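Local coordinates for conserved uncharacterized protein (predicted phosphoesterase COG0622) (Streptococcus pneumoniae, PDB 3CK2), which is functionally uncharacterized but probably acts as a metal-dependent phosphoesterase of the calcineurin-like superfamily, with two manganese ions bound at its predicted active centre, at residues Val11-Ile21 / Leu128-Pro136; Val33-Asp41 / Pro49-Val57. All blocks are in the same frame, centred on the assembly; numbering follows the deposited sequence.

Contact 1 of 2, residues Val11-Ile21 / Leu128-Pro136. With MN (manganese (II) ion), chain B.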
ATOM      1  N   VAL A  11      -1.969   2.353   3.938  1.00 20.98           N
ATOM      2  CA  VAL A  11      -0.961   1.695   3.107  1.00 20.55           C
ATOM      3  C   VAL A  11       0.323   2.520   3.139  1.00 21.24           C
ATOM      4  O   VAL A  11       0.282   3.723   2.856  1.00 21.06           O
ATOM      5  CB  VAL A  11      -1.455   1.561   1.635  1.00 19.84           C
ATOM      6  CG1 VAL A  11      -0.495   0.672   0.825  1.00 17.48           C
ATOM      7  CG2 VAL A  11      -2.897   1.015   1.594  1.00 19.35           C
HETATM    8  N   MSE A  12       1.453   1.882   3.463  1.00 22.20           N
HETATM    9  CA  MSE A  12       2.780   2.521   3.338  1.00 22.85           C
HETATM   10  C   MSE A  12       3.776   1.572   2.676  1.00 21.46           C
HETATM   11  O   MSE A  12       3.451   0.448   2.378  1.00 21.45           O
HETATM   12  CB  MSE A  12       3.293   2.992   4.707  1.00 23.29           C
HETATM   13  CG  MSE A  12       3.527   1.846   5.654  1.00 25.56           C
HETATM   14 SE   MSE A  12       4.201   2.377   7.399  0.80 30.60          SE
HETATM   15  CE  MSE A  12       3.443   0.877   8.389  1.00 22.26           C
ATOM     16  N   SER A  13       4.987   2.045   2.425  1.00 21.14           N
ATOM     17  CA  SER A  13       5.966   1.306   1.649  1.00 20.84           C
ATOM     18  C   SER A  13       7.291   1.991   1.618  1.00 20.55           C
ATOM     19  O   SER A  13       7.374   3.218   1.683  1.00 18.96           O
ATOM     20  CB  SER A  13       5.498   1.140   0.192  1.00 21.38           C
ATOM     21  OG  SER A  13       6.241   0.154  -0.495  1.00 20.52           O
ATOM     22  N   ASP A  14       8.343   1.172   1.455  1.00 21.45           N
ATOM     23  CA  ASP A  14       9.691   1.677   1.115  1.00 20.74           C
ATOM     24  C   ASP A  14      10.161   2.673   2.188  1.00 20.94           C
ATOM     25  O   ASP A  14      10.598   3.804   1.902  1.00 20.86           O
ATOM     26  CB  ASP A  14       9.713   2.270  -0.298  1.00 20.12           C
ATOM     27  CG  ASP A  14       9.527   1.216  -1.385  1.00 20.09           C
ATOM     28  OD1 ASP A  14      10.572   0.646  -1.845  1.00 16.43           O
ATOM     29  OD2 ASP A  14       8.350   0.995  -1.808  1.00 19.78           O
ATOM     30  N   SER A  15      10.094   2.174   3.427  1.00 20.93           N
ATOM     31  CA  SER A  15      10.487   2.871   4.652  1.00 20.31           C
ATOM     32  C   SER A  15      12.011   2.807   4.942  1.00 19.78           C
ATOM     33  O   SER A  15      12.530   3.657   5.624  1.00 19.50           O
ATOM     34  CB  SER A  15       9.666   2.330   5.837  1.00 20.42           C
ATOM     35  OG  SER A  15       9.587   0.919   5.839  1.00 21.13           O
ATOM     36  N   HIS A  16      12.693   1.797   4.418  1.00 19.57           N
ATOM     37  CA  HIS A  16      14.156   1.758   4.280  1.00 19.38           C
ATOM     38  C   HIS A  16      14.949   2.044   5.553  1.00 19.24           C
ATOM     39  O   HIS A  16      15.772   2.973   5.617  1.00 18.13           O
ATOM     40  CB  HIS A  16      14.624   2.643   3.096  1.00 19.34           C
ATOM     41  CG  HIS A  16      14.379   2.006   1.759  1.00 17.70           C
ATOM     42  ND1 HIS A  16      15.149   0.966   1.279  1.00 14.37           N
ATOM     43  CD2 HIS A  16      13.415   2.212   0.845  1.00 17.23           C
ATOM     44  CE1 HIS A  16      14.678   0.571   0.116  1.00 17.61           C
ATOM     45  NE2 HIS A  16      13.617   1.306  -0.169  1.00 18.84           N
ATOM     46  N   GLY A  17      14.691   1.213   6.549  1.00 18.77           N
ATOM     47  CA  GLY A  17      15.444   1.229   7.783  1.00 18.87           C
ATOM     48  C   GLY A  17      14.923   2.195   8.827  1.00 19.05           C
ATOM     49  O   GLY A  17      15.436   2.245   9.915  1.00 18.66           O
ATOM     50  N   ASP A  18      13.881   2.941   8.507  1.00 20.09           N
ATOM     51  CA  ASP A  18      13.234   3.812   9.468  1.00 20.63           C
ATOM     52  C   ASP A  18      12.151   3.002  10.189  1.00 21.12           C
ATOM     53  O   ASP A  18      11.081   2.732   9.665  1.00 21.23           O
ATOM     54  CB  ASP A  18      12.678   5.036   8.735  1.00 20.98           C
ATOM     55  CG  ASP A  18      12.088   6.065   9.657  1.00 20.71           C
ATOM     56  OD1 ASP A  18      11.717   5.740  10.799  1.00 21.93           O
ATOM     57  OD2 ASP A  18      11.970   7.214   9.202  1.00 21.33           O
ATOM     58  N   SER A  19      12.478   2.570  11.393  1.00 21.38           N
ATOM     59  CA  SER A  19      11.565   1.811  12.196  1.00 22.21           C
ATOM     60  C   SER A  19      10.647   2.703  13.042  1.00 22.10           C
ATOM     61  O   SER A  19       9.539   2.300  13.350  1.00 21.20           O
ATOM     62  CB  SER A  19      12.344   0.820  13.083  1.00 22.54           C
ATOM     63  OG  SER A  19      13.311   1.490  13.840  1.00 22.79           O
ATOM     64  N   LEU A  20      11.089   3.917  13.387  1.00 23.27           N
ATOM     65  CA  LEU A  20      10.245   4.816  14.187  1.00 23.68           C
ATOM     66  C   LEU A  20       9.018   5.189  13.385  1.00 23.38           C
ATOM     67  O   LEU A  20       7.923   5.283  13.948  1.00 22.30           O
ATOM     68  CB  LEU A  20      10.974   6.084  14.635  1.00 24.06           C
ATOM     69  CG  LEU A  20      11.899   6.113  15.865  1.00 27.81           C
ATOM     70  CD1 LEU A  20      12.405   7.562  16.074  1.00 27.86           C
ATOM     71  CD2 LEU A  20      11.288   5.590  17.191  1.00 28.43           C
ATOM     72  N   ILE A  21       9.170   5.379  12.071  1.00 23.44           N
ATOM     73  CA  ILE A  21       7.982   5.760  11.267  1.00 23.47           C
ATOM     74  C   ILE A  21       6.955   4.628  11.135  1.00 23.41           C
ATOM     75  O   ILE A  21       5.741   4.853  11.124  1.00 24.46           O
ATOM     76  CB  ILE A  21       8.321   6.432   9.878  1.00 22.98           C
ATOM     77  CG1 ILE A  21       7.103   7.249   9.409  1.00 23.53           C
ATOM     78  CG2 ILE A  21       8.765   5.447   8.810  1.00 19.96           C
ATOM     79  CD1 ILE A  21       6.727   8.451  10.309  1.00 20.69           C
ATOM     80  N   LEU A 128      -2.639   1.066  -6.496  1.00 20.38           N
ATOM     81  CA  LEU A 128      -2.130   2.092  -5.600  1.00 20.56           C
ATOM     82  C   LEU A 128      -0.708   1.788  -5.172  1.00 20.32           C
ATOM     83  O   LEU A 128      -0.418   0.696  -4.658  1.00 19.74           O
ATOM     84  CB  LEU A 128      -3.014   2.213  -4.343  1.00 21.09           C
ATOM     85  CG  LEU A 128      -2.587   3.169  -3.217  1.00 20.54           C
ATOM     86  CD1 LEU A 128      -2.761   4.639  -3.653  1.00 20.05           C
ATOM     87  CD2 LEU A 128      -3.438   2.884  -2.018  1.00 21.64           C
ATOM     88  N   ASN A 129       0.153   2.784  -5.384  1.00 20.32           N
ATOM     89  CA  ASN A 129       1.448   2.867  -4.738  1.00 20.26           C
ATOM     90  C   ASN A 129       1.308   4.012  -3.757  1.00 19.68           C
ATOM     91  O   ASN A 129       0.968   5.150  -4.153  1.00 18.34           O
ATOM     92  CB  ASN A 129       2.557   3.125  -5.769  1.00 20.48           C
ATOM     93  CG  ASN A 129       3.962   3.001  -5.167  1.00 21.61           C
ATOM     94  OD1 ASN A 129       4.216   3.460  -4.059  1.00 22.44           O
ATOM     95  ND2 ASN A 129       4.875   2.387  -5.908  1.00 21.64           N
ATOM     96  N   PRO A 130       1.551   3.739  -2.469  1.00 19.02           N
ATOM     97  CA  PRO A 130       1.379   4.831  -1.509  1.00 18.88           C
ATOM     98  C   PRO A 130       2.471   5.917  -1.567  1.00 18.81           C
ATOM     99  O   PRO A 130       2.374   6.862  -0.833  1.00 17.71           O
ATOM    100  CB  PRO A 130       1.428   4.093  -0.159  1.00 19.23           C
ATOM    101  CG  PRO A 130       2.371   2.957  -0.414  1.00 18.48           C
ATOM    102  CD  PRO A 130       2.009   2.495  -1.806  1.00 19.87           C
ATOM    103  N   GLY A 131       3.464   5.771  -2.456  1.00 19.05           N
ATOM    104  CA  GLY A 131       4.719   6.498  -2.400  1.00 19.04           C
ATOM    105  C   GLY A 131       5.712   5.830  -1.475  1.00 19.72           C
ATOM    106  O   GLY A 131       5.456   4.739  -0.931  1.00 21.04           O
ATOM    107  N   SER A 132       6.867   6.477  -1.284  1.00 19.85           N
ATOM    108  CA  SER A 132       7.822   6.096  -0.242  1.00 18.92           C
ATOM    109  C   SER A 132       7.718   6.995   1.010  1.00 18.86           C
ATOM    110  O   SER A 132       7.808   8.227   0.935  1.00 18.30           O
ATOM    111  CB  SER A 132       9.243   6.067  -0.788  1.00 18.98           C
ATOM    112  OG  SER A 132      10.157   5.866   0.276  1.00 18.10           O
ATOM    113  N   ILE A 133       7.553   6.359   2.177  1.00 18.73           N
ATOM    114  CA  ILE A 133       7.439   7.097   3.434  1.00 18.23           C
ATOM    115  C   ILE A 133       8.814   7.608   3.916  1.00 18.71           C
ATOM    116  O   ILE A 133       8.867   8.321   4.895  1.00 18.48           O
ATOM    117  CB  ILE A 133       6.674   6.226   4.526  1.00 18.86           C
ATOM    118  CG1 ILE A 133       6.047   7.093   5.639  1.00 18.79           C
ATOM    119  CG2 ILE A 133       7.528   5.019   5.082  1.00 16.94           C
ATOM    120  CD1 ILE A 133       5.076   6.303   6.527  1.00 17.03           C
ATOM    121  N   SER A 134       9.925   7.225   3.246  1.00 18.66           N
ATOM    122  CA  SER A 134      11.284   7.662   3.624  1.00 17.57           C
ATOM    123  C   SER A 134      12.132   8.196   2.490  1.00 17.31           C
ATOM    124  O   SER A 134      13.000   8.975   2.750  1.00 17.88           O
ATOM    125  CB  SER A 134      12.066   6.519   4.263  1.00 17.42           C
ATOM    126  OG  SER A 134      11.414   6.092   5.418  1.00 18.52           O
ATOM    127  N   GLN A 135      11.916   7.762   1.248  1.00 17.93           N
ATOM    128  CA  GLN A 135      12.812   8.075   0.119  1.00 17.77           C
ATOM    129  C   GLN A 135      11.993   8.377  -1.115  1.00 18.89           C
ATOM    130  O   GLN A 135      11.919   7.554  -2.054  1.00 19.88           O
ATOM    131  CB  GLN A 135      13.684   6.862  -0.203  1.00 18.97           C
ATOM    132  CG  GLN A 135      14.759   6.580   0.826  1.00 17.41           C
ATOM    133  CD  GLN A 135      15.628   5.417   0.482  1.00 17.89           C
ATOM    134  OE1 GLN A 135      16.510   5.062   1.265  1.00 19.15           O
ATOM    135  NE2 GLN A 135      15.414   4.813  -0.671  1.00 16.92           N
ATOM    136  N   PRO A 136      11.314   9.533  -1.102  1.00 18.74           N
ATOM    137  CA  PRO A 136      10.469   9.936  -2.203  1.00 18.10           C
ATOM    138  C   PRO A 136      11.243  10.160  -3.513  1.00 17.76           C
ATOM    139  O   PRO A 136      12.379  10.651  -3.501  1.00 18.22           O
ATOM    140  CB  PRO A 136       9.841  11.228  -1.687  1.00 17.84           C
ATOM    141  CG  PRO A 136      10.793  11.729  -0.649  1.00 17.99           C
ATOM    142  CD  PRO A 136      11.325  10.542  -0.018  1.00 18.47           C
TER
HETATM  143 MN    MN B 201      12.633   0.718  -2.211  0.80 18.33          MN
HETATM  144  O   HOH W   1       6.860   2.781  -3.558  1.00 21.69           O
HETATM  145  O   HOH W   2      14.743   0.824  -2.850  1.00 18.54           O
HETATM  146  O   HOH W   3      12.452   0.130  -4.324  1.00 20.43           O

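Contact 2 of 2, residues Val33-Asp41 / Pro49-Val57. With MN (manganese (II) ion), chain B.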
ATOM      1  N   VAL A  33      -8.557   1.346  12.117  1.00 20.48           N
ATOM      2  CA  VAL A  33      -8.934   1.234  10.710  1.00 20.20           C
ATOM      3  C   VAL A  33      -9.101  -0.266  10.444  1.00 20.29           C
ATOM      4  O   VAL A  33      -8.734  -1.104  11.298  1.00 19.74           O
ATOM      5  CB  VAL A  33      -7.846   1.878   9.775  1.00 20.35           C
ATOM      6  CG1 VAL A  33      -7.753   3.363  10.015  1.00 18.29           C
ATOM      7  CG2 VAL A  33      -6.499   1.235   9.978  1.00 18.88           C
ATOM      8  N   ASP A  34      -9.631  -0.637   9.280  1.00 20.31           N
ATOM      9  CA  ASP A  34      -9.815  -2.065   8.978  1.00 20.73           C
ATOM     10  C   ASP A  34      -8.524  -2.856   8.717  1.00 21.15           C
ATOM     11  O   ASP A  34      -8.474  -4.029   9.007  1.00 21.62           O
ATOM     12  CB  ASP A  34     -10.793  -2.238   7.820  1.00 21.11           C
ATOM     13  CG  ASP A  34     -12.136  -1.671   8.140  1.00 20.26           C
ATOM     14  OD1 ASP A  34     -13.035  -2.447   8.530  1.00 21.07           O
ATOM     15  OD2 ASP A  34     -12.267  -0.442   8.082  1.00 18.45           O
ATOM     16  N   ALA A  35      -7.480  -2.215   8.193  1.00 21.54           N
ATOM     17  CA  ALA A  35      -6.217  -2.895   7.926  1.00 21.01           C
ATOM     18  C   ALA A  35      -5.142  -1.862   7.681  1.00 21.41           C
ATOM     19  O   ALA A  35      -5.429  -0.752   7.237  1.00 20.78           O
ATOM     20  CB  ALA A  35      -6.347  -3.844   6.708  1.00 20.42           C
ATOM     21  N   VAL A  36      -3.895  -2.248   8.002  1.00 22.18           N
ATOM     22  CA  VAL A  36      -2.717  -1.457   7.756  1.00 22.23           C
ATOM     23  C   VAL A  36      -1.769  -2.295   6.928  1.00 22.67           C
ATOM     24  O   VAL A  36      -1.461  -3.417   7.308  1.00 23.58           O
ATOM     25  CB  VAL A  36      -2.056  -0.947   9.076  1.00 23.14           C
ATOM     26  CG1 VAL A  36      -0.779  -0.110   8.769  1.00 19.19           C
ATOM     27  CG2 VAL A  36      -3.055  -0.121   9.882  1.00 22.66           C
ATOM     28  N   PHE A  37      -1.287  -1.736   5.807  1.00 22.57           N
ATOM     29  CA  PHE A  37      -0.397  -2.462   4.865  1.00 22.41           C
ATOM     30  C   PHE A  37       0.974  -1.822   4.676  1.00 22.02           C
ATOM     31  O   PHE A  37       1.093  -0.603   4.585  1.00 22.63           O
ATOM     32  CB  PHE A  37      -1.041  -2.547   3.472  1.00 22.07           C
ATOM     33  CG  PHE A  37      -2.337  -3.242   3.468  1.00 22.05           C
ATOM     34  CD1 PHE A  37      -2.394  -4.594   3.218  1.00 20.68           C
ATOM     35  CD2 PHE A  37      -3.510  -2.550   3.742  1.00 21.41           C
ATOM     36  CE1 PHE A  37      -3.586  -5.259   3.219  1.00 21.64           C
ATOM     37  CE2 PHE A  37      -4.719  -3.225   3.763  1.00 24.08           C
ATOM     38  CZ  PHE A  37      -4.749  -4.595   3.499  1.00 22.76           C
ATOM     39  N   HIS A  38       1.994  -2.651   4.521  1.00 21.60           N
ATOM     40  CA  HIS A  38       3.329  -2.159   4.185  1.00 21.33           C
ATOM     41  C   HIS A  38       3.771  -2.967   2.987  1.00 21.36           C
ATOM     42  O   HIS A  38       3.741  -4.169   3.040  1.00 22.38           O
ATOM     43  CB  HIS A  38       4.277  -2.307   5.372  1.00 21.07           C
ATOM     44  CG  HIS A  38       5.593  -1.637   5.191  1.00 19.92           C
ATOM     45  ND1 HIS A  38       6.446  -1.933   4.149  1.00 19.72           N
ATOM     46  CD2 HIS A  38       6.228  -0.715   5.948  1.00 20.88           C
ATOM     47  CE1 HIS A  38       7.529  -1.188   4.257  1.00 22.71           C
ATOM     48  NE2 HIS A  38       7.415  -0.423   5.330  1.00 20.52           N
ATOM     49  N   ASN A  39       4.144  -2.313   1.892  1.00 21.36           N
ATOM     50  CA  ASN A  39       4.375  -3.003   0.623  1.00 21.19           C
ATOM     51  C   ASN A  39       5.853  -3.344   0.354  1.00 21.32           C
ATOM     52  O   ASN A  39       6.244  -3.664  -0.771  1.00 20.41           O
ATOM     53  CB  ASN A  39       3.778  -2.185  -0.529  1.00 21.21           C
ATOM     54  CG  ASN A  39       2.287  -1.926  -0.365  1.00 20.99           C
ATOM     55  OD1 ASN A  39       1.600  -2.649   0.370  1.00 22.40           O
ATOM     56  ND2 ASN A  39       1.769  -0.887  -1.073  1.00 17.29           N
ATOM     57  N   GLY A  40       6.656  -3.258   1.414  1.00 22.01           N
ATOM     58  CA  GLY A  40       8.012  -3.766   1.431  1.00 21.63           C
ATOM     59  C   GLY A  40       9.119  -2.735   1.362  1.00 21.87           C
ATOM     60  O   GLY A  40       8.905  -1.517   1.300  1.00 22.05           O
ATOM     61  N   ASP A  41      10.330  -3.274   1.339  1.00 22.59           N
ATOM     62  CA  ASP A  41      11.578  -2.516   1.462  1.00 21.98           C
ATOM     63  C   ASP A  41      11.593  -1.743   2.774  1.00 22.00           C
ATOM     64  O   ASP A  41      11.875  -0.556   2.806  1.00 23.46           O
ATOM     65  CB  ASP A  41      11.748  -1.602   0.265  1.00 21.71           C
ATOM     66  CG  ASP A  41      12.511  -2.221  -0.850  1.00 19.48           C
ATOM     67  OD1 ASP A  41      12.801  -3.418  -0.799  1.00 15.09           O
ATOM     68  OD2 ASP A  41      12.825  -1.452  -1.797  1.00 20.59           O
ATOM     69  N   PRO A  49       8.233  -6.875  16.349  1.00 24.85           N
ATOM     70  CA  PRO A  49       6.900  -6.636  16.909  1.00 24.72           C
ATOM     71  C   PRO A  49       6.204  -5.418  16.336  1.00 24.55           C
ATOM     72  O   PRO A  49       5.020  -5.253  16.565  1.00 24.95           O
ATOM     73  CB  PRO A  49       7.159  -6.475  18.408  1.00 24.80           C
ATOM     74  CG  PRO A  49       8.590  -6.098  18.520  1.00 25.33           C
ATOM     75  CD  PRO A  49       9.308  -6.670  17.345  1.00 24.49           C
ATOM     76  N   LEU A  50       6.926  -4.594  15.573  1.00 25.08           N
ATOM     77  CA  LEU A  50       6.341  -3.492  14.797  1.00 24.88           C
ATOM     78  C   LEU A  50       5.344  -3.959  13.729  1.00 24.90           C
ATOM     79  O   LEU A  50       4.504  -3.172  13.269  1.00 25.22           O
ATOM     80  CB  LEU A  50       7.460  -2.663  14.149  1.00 25.16           C
ATOM     81  CG  LEU A  50       8.446  -2.007  15.148  1.00 25.90           C
ATOM     82  CD1 LEU A  50       9.500  -1.176  14.380  1.00 24.72           C
ATOM     83  CD2 LEU A  50       7.731  -1.159  16.262  1.00 23.42           C
ATOM     84  N   TRP A  51       5.404  -5.238  13.356  1.00 24.34           N
ATOM     85  CA  TRP A  51       4.521  -5.759  12.325  1.00 24.35           C
ATOM     86  C   TRP A  51       3.192  -6.267  12.852  1.00 24.17           C
ATOM     87  O   TRP A  51       2.365  -6.726  12.055  1.00 24.30           O
ATOM     88  CB  TRP A  51       5.190  -6.875  11.534  1.00 24.11           C
ATOM     89  CG  TRP A  51       6.392  -6.442  10.761  1.00 25.37           C
ATOM     90  CD1 TRP A  51       7.650  -7.008  10.805  1.00 25.22           C
ATOM     91  CD2 TRP A  51       6.489  -5.329   9.857  1.00 24.62           C
ATOM     92  NE1 TRP A  51       8.505  -6.329   9.964  1.00 25.29           N
ATOM     93  CE2 TRP A  51       7.820  -5.308   9.359  1.00 24.83           C
ATOM     94  CE3 TRP A  51       5.590  -4.360   9.407  1.00 22.91           C
ATOM     95  CZ2 TRP A  51       8.254  -4.367   8.430  1.00 25.09           C
ATOM     96  CZ3 TRP A  51       6.025  -3.432   8.498  1.00 24.55           C
ATOM     97  CH2 TRP A  51       7.353  -3.437   8.016  1.00 24.59           C
ATOM     98  N   GLU A  52       2.996  -6.224  14.165  1.00 23.76           N
ATOM     99  CA  GLU A  52       1.727  -6.658  14.760  1.00 23.65           C
ATOM    100  C   GLU A  52       0.642  -5.688  14.325  1.00 23.12           C
ATOM    101  O   GLU A  52       0.757  -4.482  14.554  1.00 23.46           O
ATOM    102  CB  GLU A  52       1.776  -6.683  16.301  1.00 24.19           C
ATOM    103  CG  GLU A  52       2.777  -7.638  16.928  0.30 23.07           C
ATOM    104  CD  GLU A  52       3.127  -7.242  18.356  0.30 22.41           C
ATOM    105  OE1 GLU A  52       3.115  -6.034  18.677  0.30 19.49           O
ATOM    106  OE2 GLU A  52       3.429  -8.139  19.155  0.30 19.97           O
ATOM    107  N   GLY A  53      -0.394  -6.230  13.688  1.00 22.88           N
ATOM    108  CA  GLY A  53      -1.497  -5.461  13.116  1.00 23.02           C
ATOM    109  C   GLY A  53      -1.319  -5.053  11.646  1.00 23.19           C
ATOM    110  O   GLY A  53      -2.269  -4.529  11.032  1.00 23.11           O
ATOM    111  N   ILE A  54      -0.132  -5.316  11.072  1.00 22.55           N
ATOM    112  CA  ILE A  54       0.218  -4.845   9.730  1.00 22.46           C
ATOM    113  C   ILE A  54       0.374  -6.001   8.744  1.00 22.78           C
ATOM    114  O   ILE A  54       0.975  -7.006   9.090  1.00 23.36           O
ATOM    115  CB  ILE A  54       1.545  -4.010   9.732  1.00 22.24           C
ATOM    116  CG1 ILE A  54       1.424  -2.793  10.661  1.00 20.38           C
ATOM    117  CG2 ILE A  54       1.912  -3.584   8.299  1.00 21.02           C
ATOM    118  CD1 ILE A  54       2.716  -2.018  10.785  1.00 21.29           C
ATOM    119  N   ARG A  55      -0.150  -5.842   7.520  1.00 22.56           N
ATOM    120  CA  ARG A  55       0.085  -6.814   6.449  1.00 22.37           C
ATOM    121  C   ARG A  55       1.267  -6.390   5.608  1.00 21.94           C
ATOM    122  O   ARG A  55       1.198  -5.368   4.937  1.00 22.28           O
ATOM    123  CB  ARG A  55      -1.143  -6.972   5.547  1.00 22.49           C
ATOM    124  CG  ARG A  55      -2.411  -7.353   6.269  1.00 24.11           C
ATOM    125  CD  ARG A  55      -2.388  -8.816   6.627  1.00 27.10           C
ATOM    126  NE  ARG A  55      -2.890  -9.672   5.554  1.00 28.37           N
ATOM    127  CZ  ARG A  55      -2.827 -11.000   5.560  1.00 27.13           C
ATOM    128  NH1 ARG A  55      -2.255 -11.651   6.561  1.00 27.13           N
ATOM    129  NH2 ARG A  55      -3.333 -11.680   4.542  1.00 27.85           N
ATOM    130  N   VAL A  56       2.339  -7.183   5.619  1.00 21.09           N
ATOM    131  CA  VAL A  56       3.633  -6.770   4.988  1.00 20.86           C
ATOM    132  C   VAL A  56       4.156  -7.809   3.994  1.00 20.33           C
ATOM    133  O   VAL A  56       4.078  -9.018   4.209  1.00 19.72           O
ATOM    134  CB  VAL A  56       4.723  -6.391   6.089  1.00 20.60           C
ATOM    135  CG1 VAL A  56       4.958  -7.536   7.074  1.00 18.46           C
ATOM    136  CG2 VAL A  56       6.048  -5.871   5.466  1.00 19.98           C
ATOM    137  N   VAL A  57       4.661  -7.316   2.877  1.00 21.33           N
ATOM    138  CA  VAL A  57       5.233  -8.192   1.810  1.00 20.88           C
ATOM    139  C   VAL A  57       6.742  -7.900   1.627  1.00 21.73           C
ATOM    140  O   VAL A  57       7.276  -6.910   2.154  1.00 22.14           O
ATOM    141  CB  VAL A  57       4.443  -8.084   0.468  1.00 20.27           C
ATOM    142  CG1 VAL A  57       3.083  -8.747   0.642  1.00 16.07           C
ATOM    143  CG2 VAL A  57       4.345  -6.606   0.015  1.00 18.17           C
TER
HETATM  144 MN    MN B 201      12.633   0.718  -2.211  0.80 18.33          MN
HETATM  145  O   HOH W   4      -3.814  -5.139   8.633  1.00 39.38           O
HETATM  146  O   HOH W   2      14.743   0.824  -2.850  1.00 18.54           O
HETATM  147  O   HOH W   3      12.452   0.130  -4.324  1.00 20.43           O

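Contact 1 of 2, residues Val11-Ile21 / Leu128-Pro136
Gln135 lays its terminal amide flat over one face of the His16 imidazole. The planes are 4° apart, with Gln135 NE2 3.6 Å from His16 CD2 and offset toward the rim. An extended glutamine chain suits this place because it carries a flat polar group across a ring already committed: His16 NE2 binds manganese at 2.3 Å, and ND1 is held by Glu43. Nearby, two serine hydroxyls tie the loops together. Ser132 OG, anti to its backbone nitrogen (chi1 172°), donates to Asp14 O at 2.7 Å while accepting from the backbone N of Ser134 and Gln135, an ST turn and ST motif that fix its rotation. Ser134 OG meets Ser15 O, also at 2.7 Å, and Asp18 N reaches that carbonyl from the opposite face of its plane. Asp14 and His16 belong to the Asp-x-His motif that follows the first strand in calcineurin-like phosphoesterases; Asp14 OD1 binds the same manganese, and Ser13 OG donates to OD2 from above the carboxylate plane. Behind the metal loop, where strand 7-12 of the six-stranded sheet meets strand 125-130 of the five-stranded one, the contact turns apolar. Ile133 sends CD1 obliquely against Ile21 CG1, 3.6 Å away, and on to the selenium of Met12, a selenomethionine, while its CG2 rests on Ser15 CB. Its backbone N gives a straight bond to Ser13 O (166° at the hydrogen). Farther along, the compact ring of Pro130 fits between Val11 and Ser13, its CG 3.7 Å from Ser13 CB, and Val11 and Leu128 meet tip to tip through CG2 and CD2.

Contact 2 of 2, residues Val33-Asp41 / Pro49-Val57
The His38 ring receives the edge of Trp51 on one face in a T-shaped pair, planes at 85° and Trp51 CH2 3.6 Å from His38 CD2. With CG anti to the backbone nitrogen (chi1 -171°), the imidazole turns so that ND1 accepts from Gly40 N, near the ring plane and 3.0 Å away. NE2 is bound to Ser15, so both nitrogens are engaged. On the same side of the sheet, Val56 lies alongside His38 and places CG1 over a face of the Trp51 indole. Next along, Val36 and Ile54 bring their CG1 atoms to 4.0 Å; such beta-branched residues suit the extended backbone. Strand 54-56, the edge of the mixed six-stranded sheet, here pairs in parallel with strand 35-38 in the calcineurin-like sandwich. Arg55 N donates to Val36 O at 2.8 Å, and His38 N returns a bond to Arg55 O at 2.9 Å. On the other face Phe37 and Arg55 run side by side, Phe37 CD1 3.6 Å from Arg55 CB. Bends at chi2 and chi3 then carry the guanidinium off toward Thr73, leaving the aliphatic part against the ring. Gly40, whose backbone angles call for glycine, passes close to Val57 O and leads to Asp41, whose OD2 binds manganese. With ND1 accepting from a backbone amide, His38 is most simply read as neutral, its proton on NE2, fixed in rotation beside an indole edge and a valine.

Contacts 1 and 2 lie with their centres 11 Å apart. Contact 2 lies within the six-stranded sheet, where strand 35-38 runs beside strand 7-12, while contact 1 joins that sheet to the five-stranded one. Met12 N is 2.7 Å from Phe37 O, a probable backbone hydrogen bond, and Ser15 OG is 2.6 Å from His38 NE2, probably bonded too. Each contact contributes manganese ligands from one of its segments: Asp14 and His16 from contact 1 and Asp41 from contact 2 meet at one ion, completed by His115 and two waters. Asp41 OD2 also bridges to the second manganese, held with Asn60, His84 and His113, so residues following these neighbouring strands supply part of the probable active centre.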